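Side-chain contacts in protease (Helicobacter pylori, PDB 5EUF), which is a zinc-dependent peptidase of the M16 family that probably acts as a virulence factor, cleaving the junctional adhesion molecule JAM-A and weakening the gastric epithelial barrier: residues V11-K14 with N15-V19; A100-D103 with K104-L108; G198-N201 with S202-F206; L392-V396 with S397-R401. One frame throughout, in Å; residues are numbered along the deposited sequence.

Interaction 1 of 4, residues V11-K14 with N15-V19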
loop_
_atom_site.group_PDB
_atom_site.type_symbol
_atom_site.label_atom_id
_atom_site.label_comp_id
_atom_site.label_asym_id
_atom_site.label_seq_id
_atom_site.Cartn_x
_atom_site.Cartn_y
_atom_site.Cartn_z
ATOM N N VAL B 11 -7.272 29.981 23.147
ATOM C CA VAL B 11 -7.788 29.443 24.396
ATOM C C VAL B 11 -8.095 27.959 24.228
ATOM O O VAL B 11 -8.768 27.561 23.275
ATOM C CB VAL B 11 -9.062 30.188 24.861
ATOM C CG1 VAL B 11 -9.820 29.372 25.897
ATOM C CG2 VAL B 11 -8.710 31.563 25.411
ATOM N N THR B 12 -7.584 27.142 25.143
ATOM C CA THR B 12 -7.889 25.717 25.146
ATOM C C THR B 12 -8.962 25.416 26.184
ATOM O O THR B 12 -8.862 25.843 27.333
ATOM C CB THR B 12 -6.642 24.866 25.432
ATOM O OG1 THR B 12 -5.655 25.104 24.419
ATOM C CG2 THR B 12 -6.999 23.386 25.448
ATOM N N LEU B 13 -9.991 24.685 25.767
ATOM C CA LEU B 13 -11.116 24.365 26.640
ATOM C C LEU B 13 -10.815 23.142 27.500
ATOM O O LEU B 13 -9.780 22.494 27.331
ATOM C CB LEU B 13 -12.383 24.140 25.813
ATOM C CG LEU B 13 -13.283 25.352 25.555
ATOM C CD1 LEU B 13 -12.481 26.626 25.313
ATOM C CD2 LEU B 13 -14.212 25.079 24.380
ATOM N N LYS B 14 -11.725 22.825 28.417
ATOM C CA LYS B 14 -11.500 21.747 29.378
ATOM C C LYS B 14 -11.557 20.367 28.730
ATOM O O LYS B 14 -11.222 19.364 29.361
ATOM C CB LYS B 14 -12.518 21.824 30.521
ATOM C CG LYS B 14 -13.946 21.472 30.128
ATOM C CD LYS B 14 -14.852 21.440 31.353
ATOM C CE LYS B 14 -16.248 20.948 31.007
ATOM N NZ LYS B 14 -17.121 20.862 32.211
ATOM N N ASN B 15 -11.985 20.320 27.474
ATOM C CA ASN B 15 -12.052 19.062 26.743
ATOM C C ASN B 15 -10.952 18.957 25.693
ATOM O O ASN B 15 -10.945 18.034 24.879
ATOM C CB ASN B 15 -13.424 18.900 26.089
ATOM C CG ASN B 15 -13.840 20.122 25.303
ATOM O OD1 ASN B 15 -13.022 20.990 25.005
ATOM N ND2 ASN B 15 -15.120 20.198 24.963
ATOM N N GLY B 16 -10.029 19.914 25.715
ATOM C CA GLY B 16 -8.895 19.900 24.809
ATOM C C GLY B 16 -9.138 20.611 23.491
ATOM O O GLY B 16 -8.245 20.688 22.647
ATOM N N LEU B 17 -10.347 21.131 23.308
ATOM C CA LEU B 17 -10.669 21.885 22.103
ATOM C C LEU B 17 -9.953 23.230 22.096
ATOM O O LEU B 17 -10.039 23.994 23.059
ATOM C CB LEU B 17 -12.178 22.104 21.980
ATOM C CG LEU B 17 -12.600 22.861 20.716
ATOM C CD1 LEU B 17 -12.947 21.890 19.603
ATOM C CD2 LEU B 17 -13.752 23.810 20.985
ATOM N N GLN B 18 -9.249 23.515 21.007
ATOM C CA GLN B 18 -8.550 24.783 20.862
ATOM C C GLN B 18 -9.434 25.805 20.158
ATOM O O GLN B 18 -10.075 25.500 19.153
ATOM C CB GLN B 18 -7.241 24.591 20.093
ATOM C CG GLN B 18 -6.415 25.861 19.955
ATOM C CD GLN B 18 -5.061 25.607 19.325
ATOM O OE1 GLN B 18 -4.797 24.519 18.810
ATOM N NE2 GLN B 18 -4.192 26.611 19.367
ATOM N N VAL B 19 -9.472 27.020 20.696
ATOM C CA VAL B 19 -10.264 28.089 20.104
ATOM C C VAL B 19 -9.368 29.255 19.713
ATOM O O VAL B 19 -8.701 29.845 20.561
ATOM C CB VAL B 19 -11.360 28.593 21.064
ATOM C CG1 VAL B 19 -12.390 29.418 20.306
ATOM C CG2 VAL B 19 -12.029 27.425 21.761
#
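Leu-13 and Leu-17 lie side by side and point the same way at the closed end of a beta hairpin. Their CD2 methyls meet at 3.7 Å. The other branch of Leu-13 crosses Val-19 at a slant, with Leu-13 CD1 3.7 Å from Val-19 CG2. One leucine therefore packs on two residues of the returning arm. Asn-15 approaches Leu-13 from the turn: its OD1 lies 3.3 Å from Leu-13 CB. Asn-15 CG sits between its own backbone N and carbonyl carbon (chi1 50°). This lets OD1 accept from Leu-17 N at 3.2 Å, an Asx turn, with the donor above the amide plane. The amide is gripped at its other end too, where ND2 bonds to the backbone O atoms of Phe-213 and Leu-216. A type I turn from Leu-13 to Gly-16, closed by Gly-16 N to Leu-13 O, carries a G1 beta bulge at Gly-16 (phi 90°). Leu-13 N bonds to Leu-17 O at 2.8 Å, and Val-11 and Val-19 form a hydrogen-bonded antiparallel pair. The hairpin joins edge strand 9-12 to strand 18-23, which runs beside strand 192-198. Helix 202-213 packs on the Val-11 and Val-19 face through Phe-206.

Interaction 2 of 4, residues A100-D103 with K104-L108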
loop_
_atom_site.group_PDB
_atom_site.type_symbol
_atom_site.label_atom_id
_atom_site.label_comp_id
_atom_site.label_asym_id
_atom_site.label_seq_id
_atom_site.Cartn_x
_atom_site.Cartn_y
_atom_site.Cartn_z
ATOM N N ALA B 100 -23.346 38.614 13.193
ATOM C CA ALA B 100 -24.686 38.425 13.729
ATOM C C ALA B 100 -25.067 36.948 13.720
ATOM O O ALA B 100 -25.903 36.508 14.507
ATOM C CB ALA B 100 -25.696 39.240 12.937
ATOM N N ASN B 101 -24.443 36.185 12.827
ATOM C CA ASN B 101 -24.722 34.758 12.716
ATOM C C ASN B 101 -23.600 33.899 13.287
ATOM O O ASN B 101 -23.549 32.693 13.046
ATOM C CB ASN B 101 -24.977 34.381 11.257
ATOM C CG ASN B 101 -26.224 35.034 10.700
ATOM O OD1 ASN B 101 -26.184 35.691 9.660
ATOM N ND2 ASN B 101 -27.341 34.864 11.395
ATOM N N LEU B 102 -22.706 34.523 14.045
ATOM C CA LEU B 102 -21.629 33.796 14.708
ATOM C C LEU B 102 -22.180 32.780 15.700
ATOM O O LEU B 102 -21.708 31.645 15.767
ATOM C CB LEU B 102 -20.690 34.762 15.428
ATOM C CG LEU B 102 -19.632 34.078 16.296
ATOM C CD1 LEU B 102 -18.665 33.279 15.436
ATOM C CD2 LEU B 102 -18.892 35.093 17.150
ATOM N N ASP B 103 -23.185 33.196 16.465
ATOM C CA ASP B 103 -23.764 32.349 17.500
ATOM C C ASP B 103 -24.449 31.120 16.912
ATOM O O ASP B 103 -24.236 30.001 17.378
ATOM C CB ASP B 103 -24.758 33.144 18.345
ATOM C CG ASP B 103 -25.199 32.390 19.582
ATOM O OD1 ASP B 103 -24.465 32.430 20.591
ATOM O OD2 ASP B 103 -26.277 31.758 19.549
ATOM N N LYS B 104 -25.269 31.329 15.887
ATOM C CA LYS B 104 -25.977 30.224 15.253
ATOM C C LYS B 104 -25.007 29.288 14.538
ATOM O O LYS B 104 -25.215 28.075 14.507
ATOM C CB LYS B 104 -27.021 30.749 14.269
ATOM C CG LYS B 104 -27.948 29.676 13.722
ATOM C CD LYS B 104 -28.757 29.029 14.834
ATOM C CE LYS B 104 -29.716 27.982 14.285
ATOM N NZ LYS B 104 -30.483 27.296 15.366
ATOM N N SER B 105 -23.947 29.856 13.968
ATOM C CA SER B 105 -22.943 29.066 13.261
ATOM C C SER B 105 -22.199 28.137 14.215
ATOM O O SER B 105 -21.947 26.976 13.895
ATOM C CB SER B 105 -21.950 29.980 12.539
ATOM O OG SER B 105 -22.604 30.736 11.536
ATOM N N LEU B 106 -21.855 28.657 15.388
ATOM C CA LEU B 106 -21.198 27.859 16.415
ATOM C C LEU B 106 -22.123 26.760 16.928
ATOM O O LEU B 106 -21.675 25.657 17.238
ATOM C CB LEU B 106 -20.739 28.749 17.570
ATOM C CG LEU B 106 -19.528 29.628 17.251
ATOM C CD1 LEU B 106 -19.098 30.432 18.464
ATOM C CD2 LEU B 106 -18.386 28.765 16.745
ATOM N N GLU B 107 -23.413 27.070 17.013
ATOM C CA GLU B 107 -24.414 26.099 17.439
ATOM C C GLU B 107 -24.487 24.933 16.462
ATOM O O GLU B 107 -24.489 23.770 16.865
ATOM C CB GLU B 107 -25.785 26.765 17.569
ATOM C CG GLU B 107 -26.922 25.804 17.883
ATOM C CD GLU B 107 -28.258 26.510 18.045
ATOM O OE1 GLU B 107 -28.314 27.744 17.861
ATOM O OE2 GLU B 107 -29.255 25.826 18.359
ATOM N N LEU B 108 -24.540 25.262 15.175
ATOM C CA LEU B 108 -24.620 24.261 14.118
ATOM C C LEU B 108 -23.401 23.341 14.095
ATOM O O LEU B 108 -23.520 22.146 13.824
ATOM C CB LEU B 108 -24.774 24.939 12.758
ATOM C CG LEU B 108 -26.067 25.699 12.485
ATOM C CD1 LEU B 108 -26.078 26.175 11.048
ATOM C CD2 LEU B 108 -27.268 24.821 12.775
#
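Ser-105 N donates to Asn-101 O at 3.0 Å, which sets the first turn of helix 102-113. This helix packs on the mixed sheet through strand 30-37. The next i to i+4 bonds follow in step, from Leu-106 N to Leu-102 O and from Glu-107 N to Asp-103 O. Asn-101 holds the N-cap position, but its side chain makes no capping bond. Its backbone O is used twice instead. Ser-105 OG also donates to Asn-101 O, at 2.6 Å. This is the familiar bond of a helical serine back to the carbonyl four residues earlier. The torsion of Ser-105 explains it: OG stands opposite its own carbonyl carbon and beside its N (chi1 -64°), so it turns back toward the helix start. The two donors reach Asn-101 O from opposite faces of the carbonyl plane. Ser-105 is buried, and this bond gives its hydroxyl a partner inside the helix.

Leu-102 and Leu-106 lie side by side on the buried flank, pointing the same way. Leu-102 CD1 is 4.2 Å from Leu-106 CG, a loose touch. Both leucines also pack on Val-33 of strand 30-37, and Leu-106 reaches Thr-209 of helix 202-213. Ser-105 touches Phe-78. Lys-104 and Glu-107 lie on the more open side. The lysine chain bends at CB-CG (chi2 62°), and its NZ pairs with Glu-107 OE1 at 3.3 Å, a salt bridge whose hydrogen bond is weak.

Interaction 3 of 4, residues G198-N201 with S202-F206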
loop_
_atom_site.group_PDB
_atom_site.type_symbol
_atom_site.label_atom_id
_atom_site.label_comp_id
_atom_site.label_asym_id
_atom_site.label_seq_id
_atom_site.Cartn_x
_atom_site.Cartn_y
_atom_site.Cartn_z
ATOM N N GLY B 198 -12.278 37.453 11.254
ATOM C CA GLY B 198 -13.086 38.518 10.691
ATOM C C GLY B 198 -13.306 39.677 11.642
ATOM O O GLY B 198 -12.463 39.969 12.490
ATOM N N ASP B 199 -14.447 40.342 11.495
ATOM C CA ASP B 199 -14.793 41.474 12.346
ATOM C C ASP B 199 -15.646 41.011 13.525
ATOM O O ASP B 199 -16.877 41.041 13.465
ATOM C CB ASP B 199 -15.532 42.546 11.538
ATOM C CG ASP B 199 -15.818 43.799 12.349
ATOM O OD1 ASP B 199 -14.948 44.211 13.146
ATOM O OD2 ASP B 199 -16.917 44.372 12.186
ATOM N N VAL B 200 -14.982 40.579 14.594
ATOM C CA VAL B 200 -15.673 40.082 15.780
ATOM C C VAL B 200 -14.752 40.125 17.002
ATOM O O VAL B 200 -13.542 39.922 16.890
ATOM C CB VAL B 200 -16.200 38.638 15.561
ATOM C CG1 VAL B 200 -15.049 37.668 15.311
ATOM C CG2 VAL B 200 -17.054 38.185 16.737
ATOM N N ASN B 201 -15.326 40.408 18.167
ATOM C CA ASN B 201 -14.551 40.468 19.399
ATOM C C ASN B 201 -14.118 39.087 19.877
ATOM O O ASN B 201 -14.911 38.145 19.880
ATOM C CB ASN B 201 -15.348 41.171 20.495
ATOM C CG ASN B 201 -14.691 41.054 21.852
ATOM O OD1 ASN B 201 -15.084 40.225 22.672
ATOM N ND2 ASN B 201 -13.677 41.876 22.094
ATOM N N SER B 202 -12.857 38.976 20.285
ATOM C CA SER B 202 -12.290 37.704 20.721
ATOM C C SER B 202 -12.989 37.139 21.955
ATOM O O SER B 202 -13.254 35.939 22.029
ATOM C CB SER B 202 -10.796 37.858 21.005
ATOM O OG SER B 202 -10.077 38.122 19.815
ATOM N N GLN B 203 -13.283 38.004 22.922
ATOM C CA GLN B 203 -13.939 37.570 24.151
ATOM C C GLN B 203 -15.373 37.129 23.878
ATOM O O GLN B 203 -15.939 36.340 24.634
ATOM C CB GLN B 203 -13.916 38.682 25.203
ATOM C CG GLN B 203 -12.527 39.009 25.735
ATOM C CD GLN B 203 -11.920 37.872 26.539
ATOM O OE1 GLN B 203 -12.630 36.999 27.042
ATOM N NE2 GLN B 203 -10.597 37.877 26.662
ATOM N N LYS B 204 -15.955 37.638 22.797
ATOM C CA LYS B 204 -17.276 37.192 22.372
ATOM C C LYS B 204 -17.166 35.834 21.689
ATOM O O LYS B 204 -18.015 34.964 21.882
ATOM C CB LYS B 204 -17.928 38.209 21.433
ATOM C CG LYS B 204 -19.315 37.792 20.955
ATOM C CD LYS B 204 -19.927 38.828 20.023
ATOM C CE LYS B 204 -21.277 38.362 19.490
ATOM N NZ LYS B 204 -22.248 38.093 20.588
ATOM N N VAL B 205 -16.117 35.663 20.889
ATOM C CA VAL B 205 -15.840 34.388 20.238
ATOM C C VAL B 205 -15.636 33.295 21.279
ATOM O O VAL B 205 -16.215 32.211 21.180
ATOM C CB VAL B 205 -14.590 34.463 19.329
ATOM C CG1 VAL B 205 -14.167 33.072 18.879
ATOM C CG2 VAL B 205 -14.850 35.352 18.127
ATOM N N PHE B 206 -14.821 33.594 22.285
ATOM C CA PHE B 206 -14.492 32.619 23.318
ATOM C C PHE B 206 -15.714 32.193 24.125
ATOM O O PHE B 206 -15.972 30.999 24.270
ATOM C CB PHE B 206 -13.415 33.177 24.249
ATOM C CG PHE B 206 -12.061 33.283 23.610
ATOM C CD1 PHE B 206 -11.696 32.421 22.588
ATOM C CD2 PHE B 206 -11.155 34.244 24.023
ATOM C CE1 PHE B 206 -10.453 32.515 21.993
ATOM C CE2 PHE B 206 -9.910 34.342 23.431
ATOM C CZ PHE B 206 -9.559 33.476 22.415
#
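An asparagine N-cap opens helix 202-213 where the chain leaves strand 192-198. Asn-201 is the cap, and the key bond runs from Lys-204 N to Asn-201 OD1 at 2.7 Å. It is bent, with an N-H...O angle of 131°, and the donor is tilted from the amide plane. The same OD1 stands 2.9 Å from Gln-203 N. Asn-201 CG lies opposite its backbone N (chi1 170°), which carries the amide forward over the first turn. There OD1 also rests against Gln-203 CB. An oxygen at this place would probably be favoured by the partial positive charge of the helix start.

The backbone of Asn-201 adds the first regular helical bond, from Val-205 N to Asn-201 O at 2.9 Å. The short loop 199-201 joins strand 192-198 to helix 202-213, which packs on the sheet that holds this strand. An apolar contact closes the same corner. Val-200 and Val-205 cross at about a right angle, with Val-205 CG2 set against both methyls of Val-200. The distance from Val-205 CG2 to Val-200 CG1 is 3.7 Å. Val-205 CG2 also lies 3.3 Å from Asn-201 O. The Ser-202 OG instead bonds to Ser-21 OG of strand 18-23. The backbone O of Ser-202 sits over one face of the Phe-206 ring, toward its rim.

Interaction 4 of 4, residues L392-V396 with S397-R401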
loop_
_atom_site.group_PDB
_atom_site.type_symbol
_atom_site.label_atom_id
_atom_site.label_comp_id
_atom_site.label_asym_id
_atom_site.label_seq_id
_atom_site.Cartn_x
_atom_site.Cartn_y
_atom_site.Cartn_z
ATOM N N LEU B 392 11.330 37.019 1.765
ATOM C CA LEU B 392 11.921 38.216 1.181
ATOM C C LEU B 392 13.433 38.273 1.391
ATOM O O LEU B 392 14.115 39.106 0.797
ATOM C CB LEU B 392 11.262 39.467 1.763
ATOM C CG LEU B 392 9.747 39.543 1.554
ATOM C CD1 LEU B 392 9.177 40.817 2.158
ATOM C CD2 LEU B 392 9.399 39.437 0.075
ATOM N N ASP B 393 13.949 37.388 2.235
ATOM C CA ASP B 393 15.387 37.307 2.467
ATOM C C ASP B 393 16.007 36.177 1.655
ATOM O O ASP B 393 17.199 35.898 1.776
ATOM C CB ASP B 393 15.691 37.110 3.953
ATOM C CG ASP B 393 15.347 38.324 4.787
ATOM O OD1 ASP B 393 15.335 39.444 4.233
ATOM O OD2 ASP B 393 15.090 38.160 5.997
ATOM N N LEU B 394 15.192 35.521 0.836
ATOM C CA LEU B 394 15.685 34.453 -0.022
ATOM C C LEU B 394 16.633 35.006 -1.075
ATOM O O LEU B 394 16.316 35.975 -1.761
ATOM C CB LEU B 394 14.528 33.713 -0.700
ATOM C CG LEU B 394 13.712 32.723 0.134
ATOM C CD1 LEU B 394 12.456 32.312 -0.612
ATOM C CD2 LEU B 394 14.543 31.502 0.480
ATOM N N LYS B 395 17.805 34.395 -1.190
ATOM C CA LYS B 395 18.710 34.712 -2.281
ATOM C C LYS B 395 18.532 33.661 -3.368
ATOM O O LYS B 395 17.979 32.594 -3.110
ATOM C CB LYS B 395 20.164 34.763 -1.801
ATOM C CG LYS B 395 20.472 35.896 -0.826
ATOM C CD LYS B 395 20.414 35.428 0.619
ATOM C CE LYS B 395 21.462 34.360 0.894
ATOM N NZ LYS B 395 21.407 33.869 2.301
ATOM N N VAL B 396 18.982 33.970 -4.581
ATOM C CA VAL B 396 18.938 33.014 -5.683
ATOM C C VAL B 396 19.635 31.719 -5.284
ATOM O O VAL B 396 19.165 30.623 -5.595
ATOM C CB VAL B 396 19.601 33.582 -6.954
ATOM C CG1 VAL B 396 19.751 32.498 -8.013
ATOM C CG2 VAL B 396 18.802 34.756 -7.493
ATOM N N SER B 397 20.752 31.863 -4.574
ATOM C CA SER B 397 21.528 30.723 -4.103
ATOM C C SER B 397 20.679 29.776 -3.260
ATOM O O SER B 397 20.848 28.559 -3.329
ATOM C CB SER B 397 22.739 31.200 -3.299
ATOM O OG SER B 397 22.340 32.017 -2.212
ATOM N N ASP B 398 19.765 30.335 -2.473
ATOM C CA ASP B 398 18.866 29.522 -1.657
ATOM C C ASP B 398 17.969 28.672 -2.548
ATOM O O ASP B 398 17.750 27.490 -2.282
ATOM C CB ASP B 398 18.018 30.401 -0.733
ATOM C CG ASP B 398 18.836 31.057 0.364
ATOM O OD1 ASP B 398 19.829 30.444 0.813
ATOM O OD2 ASP B 398 18.486 32.184 0.778
ATOM N N LEU B 399 17.462 29.279 -3.613
ATOM C CA LEU B 399 16.609 28.577 -4.561
ATOM C C LEU B 399 17.377 27.476 -5.290
ATOM O O LEU B 399 16.830 26.411 -5.572
ATOM C CB LEU B 399 16.013 29.559 -5.572
ATOM C CG LEU B 399 14.775 30.363 -5.165
ATOM C CD1 LEU B 399 15.060 31.304 -4.006
ATOM C CD2 LEU B 399 14.242 31.136 -6.363
ATOM N N VAL B 400 18.647 27.736 -5.585
ATOM C CA VAL B 400 19.470 26.788 -6.331
ATOM C C VAL B 400 19.971 25.656 -5.431
ATOM O O VAL B 400 20.069 24.507 -5.865
ATOM C CB VAL B 400 20.667 27.494 -7.002
ATOM C CG1 VAL B 400 21.514 26.497 -7.780
ATOM C CG2 VAL B 400 20.176 28.598 -7.923
ATOM N N ARG B 401 20.283 25.979 -4.179
ATOM C CA ARG B 401 20.666 24.961 -3.200
ATOM C C ARG B 401 19.539 23.956 -2.999
ATOM O O ARG B 401 19.751 22.747 -3.071
ATOM C CB ARG B 401 21.028 25.596 -1.856
ATOM C CG ARG B 401 21.312 24.574 -0.758
ATOM C CD ARG B 401 21.308 25.200 0.632
ATOM N NE ARG B 401 19.964 25.559 1.080
ATOM C CZ ARG B 401 19.509 26.806 1.168
ATOM N NH1 ARG B 401 20.294 27.825 0.842
ATOM N NH2 ARG B 401 18.271 27.034 1.586
#
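At chi1 -69° the carboxylate of Asp-398 folds back past its own N toward Lys-395. Lys-395 bends at chi2 and chi3 and brings its amine round to the same group. Lys-395 N then donates to Asp-398 OD2 at 3.0 Å. The bond is almost straight (175°) and meets the oxygen from above the carboxylate plane. Lys-395 NZ adds a long salt bridge to OD2 of Asp-398, at 3.7 Å. The other oxygen is held by a second charge: Arg-401 NH1 donates to Asp-398 OD1 at 2.7 Å, on the anti side and within the guanidinium plane. Arg-401 holds one oxygen firmly and Lys-395 stands near the other; together they would probably favour the charged form. Arg-401 NH2 goes on to a salt bridge with Asp-265.

Leu-394 CD2 slants across the stem of the aspartate, 3.8 Å from Asp-398 CB. Apolar contacts join Leu-394 CB to Leu-399 CD1 at 4.1 Å and Val-396 CG1 to Val-400 CG2 at 3.9 Å. Leu-394 also packs on helix 266-276, and Val-396 on helix 344-361. Lys-395, the N-cap, has no side-chain acceptor to return the bond from Asp-398, which leaves half of a capping box at the start of helix 396-406.

Interactions 1, 2 and 3 lie on the same side of the chain's centre. Interaction 3 touches both others. Phe-206 CE2 packs on Val-11 CG2 of interaction 1, and Val-200 CG2 on Leu-102 CD2 of interaction 2, both at 3.6 Å. Leu-102 CD2 is also 4.2 Å from Val-205 CG2, so helix 202-213 lies against both the hairpin and helix 102-113. Interactions 1 and 2 stay about 7 Å apart at their nearest atoms. Interaction 4 is remote, about 39 Å from interactions 1 and 3 and 45 Å from interaction 2, centre to centre. All four lie away from the His-53 and Glu-133 zinc site. A bound zinc ion lies about 13 Å from the Leu-394 side chain.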